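SAR-endolysin (Enterobacteria phage P1, PDB 1XJU) degrades the host peptidoglycan as a lysozyme once released from the membrane into the periplasm, contributing to the lysis that frees phage P1 progeny. Local coordinates at residues E117-C122 with L149-L154; E106-K111 with C122-D127. One frame throughout, in Å; residues are numbered along the deposited sequence.

Interaction 1 of 2, residues E117-C122 with L149-L154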
ATOM      1  N   GLU A 117      -1.359 -15.270  -9.049  1.00  9.65           N
ATOM      2  CA  GLU A 117      -0.047 -15.768  -8.651  1.00  9.99           C
ATOM      3  C   GLU A 117       0.403 -15.066  -7.388  1.00  9.79           C
ATOM      4  O   GLU A 117       1.199 -14.122  -7.442  1.00  9.96           O
ATOM      5  CB  GLU A 117       0.932 -15.565  -9.797  1.00 10.47           C
ATOM      6  CG  GLU A 117       0.620 -16.406 -11.037  1.00 10.91           C
ATOM      7  CD  GLU A 117       0.925 -17.863 -10.841  1.00 12.61           C
ATOM      8  OE1 GLU A 117       1.592 -18.256  -9.843  1.00 14.73           O
ATOM      9  OE2 GLU A 117       0.497 -18.599 -11.725  1.00 13.66           O
ATOM     10  N   TRP A 118      -0.158 -15.483  -6.286  1.00  9.10           N
ATOM     11  CA  TRP A 118      -0.050 -14.680  -5.091  1.00  9.06           C
ATOM     12  C   TRP A 118       1.378 -14.644  -4.561  1.00  8.93           C
ATOM     13  O   TRP A 118       1.814 -13.592  -4.059  1.00  9.33           O
ATOM     14  CB  TRP A 118      -1.003 -15.146  -4.020  1.00  9.43           C
ATOM     15  CG  TRP A 118      -2.381 -15.367  -4.489  1.00  9.45           C
ATOM     16  CD1 TRP A 118      -3.108 -16.521  -4.244  1.00  9.84           C
ATOM     17  CD2 TRP A 118      -3.275 -14.493  -5.212  1.00  8.04           C
ATOM     18  NE1 TRP A 118      -4.341 -16.413  -4.800  1.00  9.07           N
ATOM     19  CE2 TRP A 118      -4.484 -15.182  -5.391  1.00  8.96           C
ATOM     20  CE3 TRP A 118      -3.176 -13.213  -5.748  1.00  8.40           C
ATOM     21  CZ2 TRP A 118      -5.561 -14.632  -6.081  1.00  9.52           C
ATOM     22  CZ3 TRP A 118      -4.247 -12.687  -6.427  1.00  8.72           C
ATOM     23  CH2 TRP A 118      -5.443 -13.360  -6.556  1.00  9.11           C
ATOM     24  N   VAL A 119       2.126 -15.738  -4.613  1.00  8.88           N
ATOM     25  CA  VAL A 119       3.508 -15.688  -4.186  1.00  8.86           C
ATOM     26  C   VAL A 119       4.299 -14.628  -4.968  1.00  9.28           C
ATOM     27  O   VAL A 119       4.994 -13.799  -4.380  1.00  9.21           O
ATOM     28  CB  VAL A 119       4.210 -17.076  -4.273  1.00  9.38           C
ATOM     29  CG1 VAL A 119       5.699 -16.926  -4.100  1.00 10.31           C
ATOM     30  CG2 VAL A 119       3.616 -17.980  -3.238  1.00 10.28           C
ATOM     31  N   ASN A 120       4.167 -14.653  -6.277  1.00  9.35           N
ATOM     32  CA  ASN A 120       4.908 -13.694  -7.062  1.00 10.27           C
ATOM     33  C   ASN A 120       4.459 -12.252  -6.747  1.00  9.16           C
ATOM     34  O   ASN A 120       5.279 -11.309  -6.690  1.00 10.20           O
ATOM     35  CB  ASN A 120       4.746 -13.945  -8.561  1.00 11.34           C
ATOM     36  CG  ASN A 120       5.328 -15.268  -9.002  1.00 12.91           C
ATOM     37  OD1 ASN A 120       6.212 -15.830  -8.310  1.00 15.08           O
ATOM     38  ND2 ASN A 120       4.938 -15.725 -10.217  1.00 14.87           N
ATOM     39  N   MET A 121       3.160 -12.074  -6.595  1.00  8.75           N
ATOM     40  CA  MET A 121       2.578 -10.784  -6.187  1.00  8.93           C
ATOM     41  C   MET A 121       3.227 -10.312  -4.869  1.00  8.50           C
ATOM     42  O   MET A 121       3.749  -9.187  -4.762  1.00  8.60           O
ATOM     43  CB  MET A 121       1.082 -10.910  -6.091  1.00  8.42           C
ATOM     44  CG  MET A 121       0.397  -9.625  -5.645  1.00  8.31           C
ATOM     45  SD  MET A 121      -1.323  -9.922  -5.142  1.00  8.20           S
ATOM     46  CE  MET A 121      -1.088 -10.804  -3.570  1.00  8.26           C
ATOM     47  N   CYS A 122       3.176 -11.146  -3.855  1.00  8.44           N
ATOM     48  CA  CYS A 122       3.743 -10.832  -2.555  1.00  9.20           C
ATOM     49  C   CYS A 122       5.189 -10.431  -2.666  1.00  8.69           C
ATOM     50  O   CYS A 122       5.667  -9.485  -1.959  1.00  9.48           O
ATOM     51  CB  CYS A 122       3.658 -12.063  -1.629  1.00  9.86           C
ATOM     52  SG  CYS A 122       1.999 -12.670  -1.194  1.00  9.83           S
ATOM     53  N   LEU A 149       3.789 -11.480   5.860  1.00 10.25           N
ATOM     54  CA  LEU A 149       2.405 -11.823   6.107  1.00  9.71           C
ATOM     55  C   LEU A 149       1.758 -12.452   4.870  1.00  9.43           C
ATOM     56  O   LEU A 149       1.141 -13.516   4.942  1.00  9.78           O
ATOM     57  CB  LEU A 149       1.604 -10.598   6.537  1.00 10.45           C
ATOM     58  CG  LEU A 149       0.105 -10.814   6.633  1.00 11.12           C
ATOM     59  CD1 LEU A 149      -0.251 -11.912   7.646  1.00 11.55           C
ATOM     60  CD2 LEU A 149      -0.591  -9.494   7.031  1.00 11.01           C
ATOM     61  N   CYS A 150       1.942 -11.791   3.737  1.00  8.82           N
ATOM     62  CA  CYS A 150       1.354 -12.183   2.475  1.00  8.84           C
ATOM     63  C   CYS A 150       1.670 -13.634   2.137  1.00  9.73           C
ATOM     64  O   CYS A 150       0.802 -14.377   1.669  1.00  9.80           O
ATOM     65  CB  CYS A 150       1.921 -11.199   1.444  1.00  9.21           C
ATOM     66  SG  CYS A 150       1.152 -11.123  -0.185  1.00  9.32           S
ATOM     67  N   LEU A 151       2.915 -14.042   2.365  1.00  9.24           N
ATOM     68  CA  LEU A 151       3.395 -15.367   1.981  1.00  9.50           C
ATOM     69  C   LEU A 151       2.990 -16.432   2.968  1.00  9.56           C
ATOM     70  O   LEU A 151       3.161 -17.638   2.663  1.00 10.36           O
ATOM     71  CB  LEU A 151       4.911 -15.366   1.898  1.00 10.07           C
ATOM     72  CG  LEU A 151       5.515 -14.546   0.772  1.00 10.25           C
ATOM     73  CD1 LEU A 151       7.013 -14.390   0.966  1.00 11.51           C
ATOM     74  CD2 LEU A 151       5.192 -15.218  -0.524  1.00 11.12           C
ATOM     75  N   THR A 152       2.475 -16.075   4.133  1.00 10.06           N
ATOM     76  CA  THR A 152       2.188 -17.080   5.171  1.00 10.16           C
ATOM     77  C   THR A 152       1.024 -17.956   4.733  1.00 10.03           C
ATOM     78  O   THR A 152      -0.096 -17.480   4.482  1.00 10.34           O
ATOM     79  CB  THR A 152       1.859 -16.379   6.462  1.00 11.35           C
ATOM     80  OG1 THR A 152       3.011 -15.630   6.915  1.00 11.92           O
ATOM     81  CG2 THR A 152       1.499 -17.351   7.593  1.00 12.68           C
ATOM     82  N   GLY A 153       1.301 -19.251   4.645  1.00 10.09           N
ATOM     83  CA  GLY A 153       0.375 -20.250   4.086  1.00  9.87           C
ATOM     84  C   GLY A 153       0.559 -20.568   2.626  1.00  9.85           C
ATOM     85  O   GLY A 153      -0.046 -21.515   2.102  1.00  9.99           O
ATOM     86  N   LEU A 154       1.336 -19.771   1.898  1.00  9.24           N
ATOM     87  CA  LEU A 154       1.533 -19.936   0.478  1.00  9.49           C
ATOM     88  C   LEU A 154       2.786 -20.732   0.099  1.00 10.17           C
ATOM     89  O   LEU A 154       2.912 -21.132  -1.056  1.00 10.66           O
ATOM     90  CB  LEU A 154       1.637 -18.585  -0.200  1.00  9.20           C
ATOM     91  CG  LEU A 154       0.397 -17.719  -0.178  1.00 10.70           C
ATOM     92  CD1 LEU A 154       0.660 -16.394  -0.909  1.00 10.96           C
ATOM     93  CD2 LEU A 154      -0.761 -18.385  -0.739  1.00 12.75           C
TER
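Trp118 carries the flat group at this contact, yet it meets Leu154 through its CB methylene and not through the ring: CB lies 3.7 Å from Leu154 CD1, while the indole leads away to pack on the loop residues Asp72, Met73 and Pro74. The centre of the interface is a disulfide, Cys122 SG to Cys150 SG at 2.0 Å, with a left-handed twist about the S-S bond (chi3 -77°). It lies away from the annotated sites and is distinct from the Cys16-Cys23 disulfide that marks the inactive enzyme. The two halves reach it differently. The sulfur of Cys122 stands beside its backbone N (chi1 -63°), whereas that of Cys150 is anti to the N (chi1 -167°), and the two meet between helix 118-123 and the end of helix 137-151. Apolar groups flank the bond. Leu154 CD1 is 4.0 Å from Cys122 SG, and Met121 lays its CE methyl 4.1 Å from Cys150 SG. Leu151 crosses Val119 at about a right angle and sets CD2 against Cys122 CB at 3.7 Å. On the outer side, Val119 and Leu154 slide past each other in opposite directions, with Val119 CG2 and Leu154 CB 3.7 Å apart. Leu154 is brought back to the interface by a turn through Gly153, closed by the bond from Leu154 N to Leu151 O. Cys150 also rests on Ala77 and Ala80 of helix 75-88. No hydrogen bond spans the two segments, which are held by one covalent link and by dispersion; in the oxidising periplasm such a link would be expected to keep the end of the C-terminal helix fixed to its neighbour.

Interaction 2 of 2, residues E106-K111 with C122-D127. With SO4 (sulfate ion), chain D.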
ATOM      1  N   GLU A 106       2.095  -0.979 -16.491  1.00 11.65           N
ATOM      2  CA  GLU A 106       1.545  -1.820 -15.443  1.00 11.21           C
ATOM      3  C   GLU A 106       2.632  -2.269 -14.484  1.00 10.59           C
ATOM      4  O   GLU A 106       3.756  -2.607 -14.867  1.00 12.06           O
ATOM      5  CB  GLU A 106       0.910  -3.040 -16.093  1.00 11.92           C
ATOM      6  CG  GLU A 106       0.184  -3.946 -15.120  1.00 12.24           C
ATOM      7  CD  GLU A 106      -0.487  -5.135 -15.802  1.00 12.73           C
ATOM      8  OE1 GLU A 106      -0.246  -5.369 -17.016  1.00 16.49           O
ATOM      9  OE2 GLU A 106      -1.282  -5.803 -15.122  1.00 12.42           O
ATOM     10  N   THR A 107       2.341  -2.288 -13.182  1.00  9.41           N
ATOM     11  CA  THR A 107       3.292  -2.819 -12.237  1.00  9.82           C
ATOM     12  C   THR A 107       3.306  -4.345 -12.343  1.00  9.99           C
ATOM     13  O   THR A 107       2.308  -5.025 -12.632  1.00 10.25           O
ATOM     14  CB  THR A 107       2.892  -2.445 -10.819  1.00  9.33           C
ATOM     15  OG1 THR A 107       1.573  -2.956 -10.607  1.00  9.33           O
ATOM     16  CG2 THR A 107       2.905  -0.946 -10.574  1.00 10.08           C
ATOM     17  N   SER A 108       4.446  -4.896 -11.994  1.00  9.64           N
ATOM     18  CA  SER A 108       4.539  -6.347 -11.853  1.00 10.52           C
ATOM     19  C   SER A 108       3.599  -6.876 -10.795  1.00  9.29           C
ATOM     20  O   SER A 108       3.006  -7.949 -10.985  1.00  9.63           O
ATOM     21  CB  SER A 108       5.938  -6.705 -11.519  1.00 12.30           C
ATOM     22  OG  SER A 108       6.791  -6.421 -12.601  1.00 16.70           O
ATOM     23  N   ILE A 109       3.437  -6.168  -9.665  1.00  8.72           N
ATOM     24  CA  ILE A 109       2.536  -6.676  -8.636  1.00  8.62           C
ATOM     25  C   ILE A 109       1.126  -6.823  -9.165  1.00  8.52           C
ATOM     26  O   ILE A 109       0.448  -7.808  -8.864  1.00  8.63           O
ATOM     27  CB  ILE A 109       2.628  -5.800  -7.378  1.00  8.46           C
ATOM     28  CG1 ILE A 109       2.087  -6.534  -6.167  1.00  8.87           C
ATOM     29  CG2 ILE A 109       1.971  -4.420  -7.540  1.00  8.59           C
ATOM     30  CD1 ILE A 109       2.383  -5.874  -4.847  1.00  9.03           C
ATOM     31  N   HIS A 110       0.673  -5.879  -9.976  1.00  8.32           N
ATOM     32  CA  HIS A 110      -0.632  -5.978 -10.587  1.00  8.78           C
ATOM     33  C   HIS A 110      -0.716  -7.121 -11.611  1.00  9.19           C
ATOM     34  O   HIS A 110      -1.729  -7.841 -11.654  1.00  9.41           O
ATOM     35  CB  HIS A 110      -1.015  -4.628 -11.215  1.00  9.65           C
ATOM     36  CG  HIS A 110      -2.395  -4.589 -11.809  1.00  9.69           C
ATOM     37  ND1 HIS A 110      -2.654  -4.896 -13.138  1.00 10.38           N
ATOM     38  CD2 HIS A 110      -3.594  -4.256 -11.274  1.00 10.55           C
ATOM     39  CE1 HIS A 110      -3.953  -4.723 -13.361  1.00 11.22           C
ATOM     40  NE2 HIS A 110      -4.563  -4.401 -12.245  1.00 11.15           N
ATOM     41  N   LYS A 111       0.305  -7.259 -12.408  1.00  8.86           N
ATOM     42  CA  LYS A 111       0.355  -8.354 -13.379  1.00  9.85           C
ATOM     43  C   LYS A 111       0.152  -9.699 -12.678  1.00  9.71           C
ATOM     44  O   LYS A 111      -0.622 -10.530 -13.132  1.00 10.47           O
ATOM     45  CB  LYS A 111       1.678  -8.336 -14.117  1.00 11.16           C
ATOM     46  CG  LYS A 111       1.732  -7.277 -15.169  1.00 14.86           C
ATOM     47  CD  LYS A 111       2.970  -7.397 -15.993  1.00 16.14           C
ATOM     48  CE  LYS A 111       3.102  -6.256 -16.993  1.00 17.11           C
ATOM     49  NZ  LYS A 111       2.077  -6.259 -18.026  1.00 18.43           N
ATOM     50  N   CYS A 122       3.176 -11.146  -3.855  1.00  8.44           N
ATOM     51  CA  CYS A 122       3.743 -10.832  -2.555  1.00  9.20           C
ATOM     52  C   CYS A 122       5.189 -10.431  -2.666  1.00  8.69           C
ATOM     53  O   CYS A 122       5.667  -9.485  -1.959  1.00  9.48           O
ATOM     54  CB  CYS A 122       3.658 -12.063  -1.629  1.00  9.86           C
ATOM     55  SG  CYS A 122       1.999 -12.670  -1.194  1.00  9.83           S
ATOM     56  N   ASN A 123       5.929 -11.156  -3.491  1.00  8.86           N
ATOM     57  CA  ASN A 123       7.343 -10.886  -3.637  1.00  9.42           C
ATOM     58  C   ASN A 123       7.663  -9.572  -4.315  1.00 10.29           C
ATOM     59  O   ASN A 123       8.807  -9.137  -4.273  1.00 11.46           O
ATOM     60  CB  ASN A 123       8.030 -12.055  -4.324  1.00 10.72           C
ATOM     61  CG  ASN A 123       8.230 -13.218  -3.385  1.00 12.68           C
ATOM     62  OD1 ASN A 123       8.326 -13.053  -2.183  1.00 14.99           O
ATOM     63  ND2 ASN A 123       8.261 -14.421  -3.940  1.00 15.20           N
ATOM     64  N   HIS A 124       6.672  -8.925  -4.907  1.00  8.58           N
ATOM     65  CA  HIS A 124       6.837  -7.583  -5.456  1.00  9.61           C
ATOM     66  C   HIS A 124       6.413  -6.468  -4.536  1.00  9.85           C
ATOM     67  O   HIS A 124       6.505  -5.294  -4.936  1.00 10.23           O
ATOM     68  CB  HIS A 124       6.162  -7.484  -6.803  1.00 10.28           C
ATOM     69  CG  HIS A 124       6.973  -8.126  -7.889  1.00 10.84           C
ATOM     70  ND1 HIS A 124       7.979  -7.447  -8.559  1.00 12.29           N
ATOM     71  CD2 HIS A 124       6.999  -9.400  -8.357  1.00 12.23           C
ATOM     72  CE1 HIS A 124       8.558  -8.265  -9.425  1.00 13.08           C
ATOM     73  NE2 HIS A 124       7.995  -9.452  -9.305  1.00 14.00           N
ATOM     74  N   LEU A 125       5.947  -6.762  -3.328  1.00  8.77           N
ATOM     75  CA  LEU A 125       5.609  -5.692  -2.390  1.00  9.65           C
ATOM     76  C   LEU A 125       6.804  -4.760  -2.200  1.00  9.86           C
ATOM     77  O   LEU A 125       6.610  -3.534  -2.151  1.00 10.03           O
ATOM     78  CB  LEU A 125       5.073  -6.288  -1.067  1.00  8.86           C
ATOM     79  CG  LEU A 125       3.568  -6.607  -1.172  1.00  8.53           C
ATOM     80  CD1 LEU A 125       3.170  -7.542  -0.091  1.00  9.05           C
ATOM     81  CD2 LEU A 125       2.752  -5.326  -1.064  1.00  9.14           C
ATOM     82  N   PRO A 126       8.035  -5.259  -2.047  1.00 10.89           N
ATOM     83  CA  PRO A 126       9.166  -4.334  -1.874  1.00 12.39           C
ATOM     84  C   PRO A 126       9.512  -3.529  -3.106  1.00 11.20           C
ATOM     85  O   PRO A 126      10.526  -2.752  -3.057  1.00 13.28           O
ATOM     86  CB  PRO A 126      10.322  -5.251  -1.383  1.00 13.10           C
ATOM     87  CG  PRO A 126       9.567  -6.437  -0.822  1.00 12.51           C
ATOM     88  CD  PRO A 126       8.432  -6.662  -1.777  1.00 11.38           C
ATOM     89  N   ASP A 127       8.737  -3.536  -4.160  1.00 11.76           N
ATOM     90  CA  ASP A 127       8.916  -2.638  -5.295  1.00 13.14           C
ATOM     91  C   ASP A 127       8.383  -1.240  -4.978  1.00 13.99           C
ATOM     92  O   ASP A 127       8.547  -0.321  -5.825  1.00 17.88           O
ATOM     93  CB  ASP A 127       8.170  -3.086  -6.562  1.00 12.86           C
ATOM     94  CG  ASP A 127       8.681  -4.372  -7.131  1.00 13.12           C
ATOM     95  OD1 ASP A 127       9.800  -4.815  -6.701  1.00 16.18           O
ATOM     96  OD2 ASP A 127       8.057  -4.869  -8.061  1.00 13.03           O
TER
HETATM   97  S   SO4 D 606       3.221  -3.256 -19.851  1.00 18.53           S
HETATM   98  O1  SO4 D 606       3.212  -2.661 -21.152  1.00 19.96           O
HETATM   99  O2  SO4 D 606       2.329  -2.496 -18.963  1.00 19.90           O
HETATM  100  O3  SO4 D 606       4.582  -3.317 -19.339  1.00 19.27           O
HETATM  101  O4  SO4 D 606       2.829  -4.643 -20.053  1.00 20.58           O
HETATM  102  O   HOH W   1       5.513  -4.290  -8.928  1.00 11.16           O
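The first turn of helix 108-114, through Ser108 and Ile109, is set against His124, just after helix 118-123, and Leu125, which begins the 3-10 segment 125-127. Ser108 places its CB methylene over one face of the His124 imidazole, 3.8 Å from the ring centroid and 17° off the normal, a CH-pi contact displaced toward the ring's rim. Trp112 of the same helix also meets this ring. Asp127 fixes the imidazole's rotation: His124 ND1 donates to Asp127 OD2 over 2.6 Å, nearly in the ring plane, on the syn side of the carboxylate but 29° out of its plane. The adjacent carboxylate would tend to favour the charged form of the imidazole. The arrangement belongs to a helix N terminus, where amides lack a preceding turn to bond to. Thr107 is the N-cap, its OG1 accepting from His110 N at 3.1 Å. The amide of Ile109 instead donates to a water 2.9 Å away, which in turn donates to Asp127 OD2 at 2.7 Å; OD2 therefore accepts from both the histidine and the water, and its negative charge would suit the positive end of the helix. Ile109 CG1 is anti to the backbone N (chi1 -161°), which carries CD1 across to Leu125 CD2, 3.8 Å away, where both side chains lean on Met81 of helix 75-88. Lys111 NZ forms a salt bridge with Glu106 OE1, met from above the carboxylate plane, and a 2.7 Å hydrogen bond to O4 of a sulfate, probably from the crystallisation liquor, which also binds Glu106 N, through O2, and Arg101.

Followed from the N terminus, the four segments come in the order 106-111, 117-122, 122-127 and 149-154. Interaction 2 closes a short loop of ten residues that holds the end of helix 108-114 and most of helix 118-123. Interaction 1 opens inside that loop and closes far beyond it, after the small hairpin of strands 130-131 and 134-135 and the long helix 137-151, so the two contacts cross without nesting. They share Cys122, and Met121 O packs on Ile109 CG1 where they touch. Helix 118-123 thus joins helix 108-114 to the C-terminal helix, and residues of both contacts rest on helix 75-88.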